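Local structure of hemoglobin component VII (Tokunagayusurika akamusi, 1X46) at residues S17-A20 / Q21-K25; E117-L120 / E121-S125. The protein binds heme and probably carries or stores oxygen in the midge larva, as a member of the globin family. One frame throughout, in Å; residues are numbered along the deposited sequence.

From the N terminus, the chain first meets contact 1, where helix 9-20 runs out at residues 17-20 and residues 21-25 turn the chain into helix 26-36. Contact 2 comes much later, on the last two turns of helix 106-123, whose end at residues 121-125 leads toward helix 129-146. Each is a local contact closed within nine consecutive residues; the two follow in series, neither nested nor crossed, with centres about 10 Å apart. They meet in space: Gln-21 OE1 lies 2.8 Å from Ser-125 N, a probable hydrogen bond, and Ile-22 CD1 packs 3.5 Å from Leu-120 CD2. The loop leaving helix 9-20 is thus tied to the C-terminal end of helix 106-123.

Contact 1. Residues S17-A20 / Q21-K25; sequences SSWA and QIHDK
The carbonyl oxygen of Trp-19 receives two backbone N-H groups as helix 9-20 comes to its end. Ile-22 N donates to Trp-19 O at 2.9 Å, while His-23 N makes a weak, bent bond to the same oxygen. One residue back, Gln-21 N reaches Ser-18 O at 3.1 Å, so i to i+3 bonds gain on the i to i+4 pattern, which survives here as weak bonds. The side chains follow this tightened backbone. A chi1 of 178° turns the Trp-19 indole away from the backbone N and brings it beside residues 22 and 23. His-23 CB sits over one indole face, 3.4 Å from Trp-19 CE2, in a CH-pi contact; the imidazole presents its edge to that face, the planes of the imidazole and the indole five-membered ring meeting at 87° in a T-shaped pair. The His-23 ring is in turn backed by Ala-20, whose CA lies over its centre. Ile-22 CG1 approaches the indole obliquely, 3.7 Å from Trp-19 CE3.

In globin terms this is the corner between the A and B helices. Here the side chain of Trp-19 lies about 8 Å from the heme and packs against Val-69, Ile-72 and Ile-76 of helix 59-78, where its NE1 is hydrogen-bonded to Asn-73. Ile-22 also packs onto Leu-116 and Phe-119 of helix 106-123.

The corner continues as a type I turn from Ile-22 to Lys-25, the latter the N-cap of helix 26-36. Folding back across it, Lys-25 NZ gives a hydrogen bond of 2.9 Å to Gln-21 O, arriving nearly along the C=O axis. On the solvent side, a water donates to both Ala-20 O and Asp-24 OD1, the latter at 2.8 Å, bridging the helix end to the turn.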
loop_
_atom_site.group_PDB
_atom_site.type_symbol
_atom_site.label_atom_id
_atom_site.label_comp_id
_atom_site.label_asym_id
_atom_site.label_seq_id
_atom_site.Cartn_x
_atom_site.Cartn_y
_atom_site.Cartn_z
ATOM N N SER A 17 -9.423 -10.407 2.645
ATOM C CA SER A 17 -8.953 -11.787 2.782
ATOM C C SER A 17 -7.585 -12.032 2.159
ATOM O O SER A 17 -6.766 -12.740 2.736
ATOM C CB SER A 17 -9.975 -12.806 2.278
ATOM O OG SER A 17 -10.360 -12.549 0.950
ATOM N N SER A 18 -7.322 -11.425 0.995
ATOM C CA SER A 18 -6.022 -11.575 0.379
ATOM C C SER A 18 -4.942 -10.794 1.150
ATOM O O SER A 18 -3.811 -11.251 1.297
ATOM C CB SER A 18 -6.074 -11.201 -1.124
ATOM O OG SER A 18 -6.459 -9.857 -1.328
ATOM N N TRP A 19 -5.325 -9.636 1.690
ATOM C CA TRP A 19 -4.441 -8.902 2.584
ATOM C C TRP A 19 -4.032 -9.722 3.803
ATOM O O TRP A 19 -2.872 -9.709 4.217
ATOM C CB TRP A 19 -5.090 -7.579 2.996
ATOM C CG TRP A 19 -4.244 -6.805 3.969
ATOM C CD1 TRP A 19 -4.576 -6.477 5.267
ATOM C CD2 TRP A 19 -2.948 -6.237 3.727
ATOM N NE1 TRP A 19 -3.555 -5.745 5.830
ATOM C CE2 TRP A 19 -2.549 -5.581 4.910
ATOM C CE3 TRP A 19 -2.086 -6.206 2.622
ATOM C CZ2 TRP A 19 -1.299 -4.924 5.028
ATOM C CZ3 TRP A 19 -0.856 -5.546 2.735
ATOM C CH2 TRP A 19 -0.475 -4.926 3.933
ATOM N N ALA A 20 -5.019 -10.398 4.387
ATOM C CA ALA A 20 -4.749 -11.225 5.560
ATOM C C ALA A 20 -3.703 -12.320 5.285
ATOM O O ALA A 20 -3.033 -12.797 6.213
ATOM C CB ALA A 20 -6.060 -11.841 6.082
ATOM N N GLN A 21 -3.550 -12.690 4.009
ATOM C CA GLN A 21 -2.576 -13.708 3.614
ATOM C C GLN A 21 -1.138 -13.163 3.568
ATOM O O GLN A 21 -0.183 -13.944 3.580
ATOM C CB GLN A 21 -2.942 -14.283 2.241
ATOM C CG GLN A 21 -4.196 -15.139 2.216
ATOM C CD GLN A 21 -4.254 -16.021 0.979
ATOM O OE1 GLN A 21 -3.384 -16.890 0.791
ATOM N NE2 GLN A 21 -5.254 -15.794 0.132
ATOM N N ILE A 22 -0.974 -11.838 3.493
ATOM C CA ILE A 22 0.356 -11.241 3.379
ATOM C C ILE A 22 0.690 -10.228 4.458
ATOM O O ILE A 22 1.829 -9.763 4.527
ATOM C CB ILE A 22 0.553 -10.620 1.964
ATOM C CG1 ILE A 22 -0.371 -9.405 1.758
ATOM C CG2 ILE A 22 0.327 -11.695 0.878
ATOM C CD1 ILE A 22 0.100 -8.533 0.596
ATOM N N HIS A 23 -0.267 -9.891 5.323
ATOM C CA HIS A 23 0.013 -8.791 6.245
ATOM C C HIS A 23 1.036 -9.060 7.337
ATOM O O HIS A 23 1.534 -8.113 7.970
ATOM C CB HIS A 23 -1.267 -8.136 6.768
ATOM C CG HIS A 23 -2.111 -8.997 7.651
ATOM N ND1 HIS A 23 -1.707 -10.218 8.143
ATOM C CD2 HIS A 23 -3.354 -8.786 8.148
ATOM C CE1 HIS A 23 -2.666 -10.725 8.896
ATOM N NE2 HIS A 23 -3.672 -9.873 8.927
ATOM N N ASP A 24 1.390 -10.334 7.527
ATOM C CA ASP A 24 2.442 -10.676 8.436
ATOM C C ASP A 24 3.755 -10.902 7.685
ATOM O O ASP A 24 4.727 -11.425 8.241
ATOM C CB ASP A 24 2.030 -11.897 9.253
ATOM C CG ASP A 24 1.921 -13.145 8.417
ATOM O OD1 ASP A 24 1.541 -13.070 7.222
ATOM O OD2 ASP A 24 2.200 -14.264 8.890
ATOM N N LYS A 25 3.815 -10.411 6.446
ATOM C CA LYS A 25 5.019 -10.472 5.626
ATOM C C LYS A 25 5.541 -9.056 5.359
ATOM O O LYS A 25 5.970 -8.761 4.250
ATOM C CB LYS A 25 4.748 -11.198 4.304
ATOM C CG LYS A 25 4.322 -12.675 4.489
ATOM C CD LYS A 25 3.972 -13.324 3.153
ATOM C CE LYS A 25 3.661 -14.816 3.308
ATOM N NZ LYS A 25 2.441 -15.083 4.145
HETATM O O HOH W 1 -0.808 -14.519 6.896
#

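Contact 2. Residues E117-L120 / E121-S125; sequences EAFL and ESHAS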
loop_
_atom_site.group_PDB
_atom_site.type_symbol
_atom_site.label_atom_id
_atom_site.label_comp_id
_atom_site.label_asym_id
_atom_site.label_seq_id
_atom_site.Cartn_x
_atom_site.Cartn_y
_atom_site.Cartn_z
ATOM N N GLU A 117 0.861 -5.750 -6.193
ATOM C CA GLU A 117 0.102 -6.662 -7.038
ATOM C C GLU A 117 0.916 -7.909 -7.367
ATOM O O GLU A 117 0.402 -9.056 -7.299
ATOM C CB GLU A 117 -0.373 -6.005 -8.343
ATOM C CG GLU A 117 -1.406 -4.915 -8.182
ATOM C CD GLU A 117 -1.629 -4.129 -9.471
ATOM O OE1 GLU A 117 -0.679 -3.969 -10.269
ATOM O OE2 GLU A 117 -2.767 -3.660 -9.688
ATOM N N ALA A 118 2.186 -7.696 -7.718
ATOM C CA ALA A 118 3.066 -8.828 -8.007
ATOM C C ALA A 118 3.260 -9.688 -6.769
ATOM O O ALA A 118 3.257 -10.901 -6.843
ATOM C CB ALA A 118 4.400 -8.350 -8.546
ATOM N N PHE A 119 3.388 -9.053 -5.601
ATOM C CA PHE A 119 3.557 -9.808 -4.364
ATOM C C PHE A 119 2.299 -10.609 -4.021
ATOM O O PHE A 119 2.386 -11.756 -3.598
ATOM C CB PHE A 119 3.858 -8.824 -3.229
ATOM C CG PHE A 119 4.417 -9.490 -1.983
ATOM C CD1 PHE A 119 5.768 -9.789 -1.910
ATOM C CD2 PHE A 119 3.592 -9.819 -0.917
ATOM C CE1 PHE A 119 6.296 -10.435 -0.765
ATOM C CE2 PHE A 119 4.108 -10.450 0.227
ATOM C CZ PHE A 119 5.447 -10.757 0.312
ATOM N N LEU A 120 1.121 -10.001 -4.172
ATOM C CA LEU A 120 -0.128 -10.708 -3.913
ATOM C C LEU A 120 -0.298 -11.871 -4.898
ATOM O O LEU A 120 -0.743 -12.970 -4.528
ATOM C CB LEU A 120 -1.308 -9.732 -4.030
ATOM C CG LEU A 120 -1.523 -8.768 -2.861
ATOM C CD1 LEU A 120 -2.234 -7.509 -3.331
ATOM C CD2 LEU A 120 -2.340 -9.463 -1.775
ATOM N N GLU A 121 0.074 -11.643 -6.153
ATOM C CA GLU A 121 -0.002 -12.709 -7.140
ATOM C C GLU A 121 0.903 -13.887 -6.767
ATOM O O GLU A 121 0.506 -15.044 -6.932
ATOM C CB GLU A 121 0.308 -12.179 -8.545
ATOM C CG GLU A 121 -0.004 -13.159 -9.668
ATOM C CD GLU A 121 0.561 -12.705 -10.991
ATOM O OE1 GLU A 121 1.581 -11.975 -10.999
ATOM O OE2 GLU A 121 -0.024 -13.084 -12.028
ATOM N N SER A 122 2.081 -13.577 -6.235
ATOM C CA SER A 122 3.025 -14.605 -5.778
ATOM C C SER A 122 2.569 -15.328 -4.511
ATOM O O SER A 122 2.816 -16.527 -4.379
ATOM C CB SER A 122 4.410 -13.992 -5.539
ATOM O OG SER A 122 4.975 -13.563 -6.771
ATOM N N HIS A 123 1.949 -14.615 -3.566
ATOM C CA HIS A 123 1.763 -15.183 -2.222
ATOM C C HIS A 123 0.342 -15.435 -1.750
ATOM O O HIS A 123 0.152 -16.251 -0.838
ATOM C CB HIS A 123 2.520 -14.348 -1.182
ATOM C CG HIS A 123 3.982 -14.225 -1.479
ATOM N ND1 HIS A 123 4.882 -15.247 -1.239
ATOM C CD2 HIS A 123 4.692 -13.224 -2.046
ATOM C CE1 HIS A 123 6.089 -14.863 -1.624
ATOM N NE2 HIS A 123 6.000 -13.640 -2.114
ATOM N N ALA A 124 -0.649 -14.765 -2.338
ATOM C CA ALA A 124 -2.034 -14.957 -1.922
ATOM C C ALA A 124 -2.639 -16.133 -2.664
ATOM O O ALA A 124 -2.886 -16.075 -3.876
ATOM C CB ALA A 124 -2.862 -13.678 -2.141
ATOM N N SER A 125 -2.895 -17.218 -1.940
ATOM C CA SER A 125 -3.481 -18.387 -2.582
ATOM C C SER A 125 -4.784 -18.039 -3.294
ATOM O O SER A 125 -5.623 -17.291 -2.780
ATOM C CB SER A 125 -3.681 -19.518 -1.564
ATOM O OG SER A 125 -4.710 -19.191 -0.648
HETATM O O HOH W 2 3.837 -12.105 -9.344
#
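Phe-119 and His-123, one helical turn apart, meet obliquely, with their ring planes inclined at 42°. The imidazole leads with CD2, which sits over the centre of the phenyl face, 3.5 Å from Phe-119 CE1. Having CG anti to the carbonyl carbon (chi1 -57°) sends the His-123 ring back along the helix, where its edge also meets the backbone: CD2 approaches Phe-119 O at 3.1 Å, near the imidazole plane. That oxygen accepts His-123 N at 2.9 Å, so the histidine is held to Phe-119 by both backbone and ring. With an alanine at Phe-119, the imidazole would probably lose the surface beneath CD2 and become freer to turn, and a gap would probably also open against Asp-28, Ile-29 and Asn-32 of helix 26-36.

The Leu-120 side chain is buried and meets Tyr-127. Its carbonyl oxygen accepts Ala-124 N at 2.8 Å, and Ala-124 CB lies 3.3 Å from Leu-120 O. On the exposed side, a water donates to Ala-118 O and Glu-121 OE1, spanning one turn. Ala-124 is the first residue to leave helical backbone angles, and the bonds from His-123 N and Ala-124 N close the C-terminal turn of helix 106-123, the G helix of the globin fold.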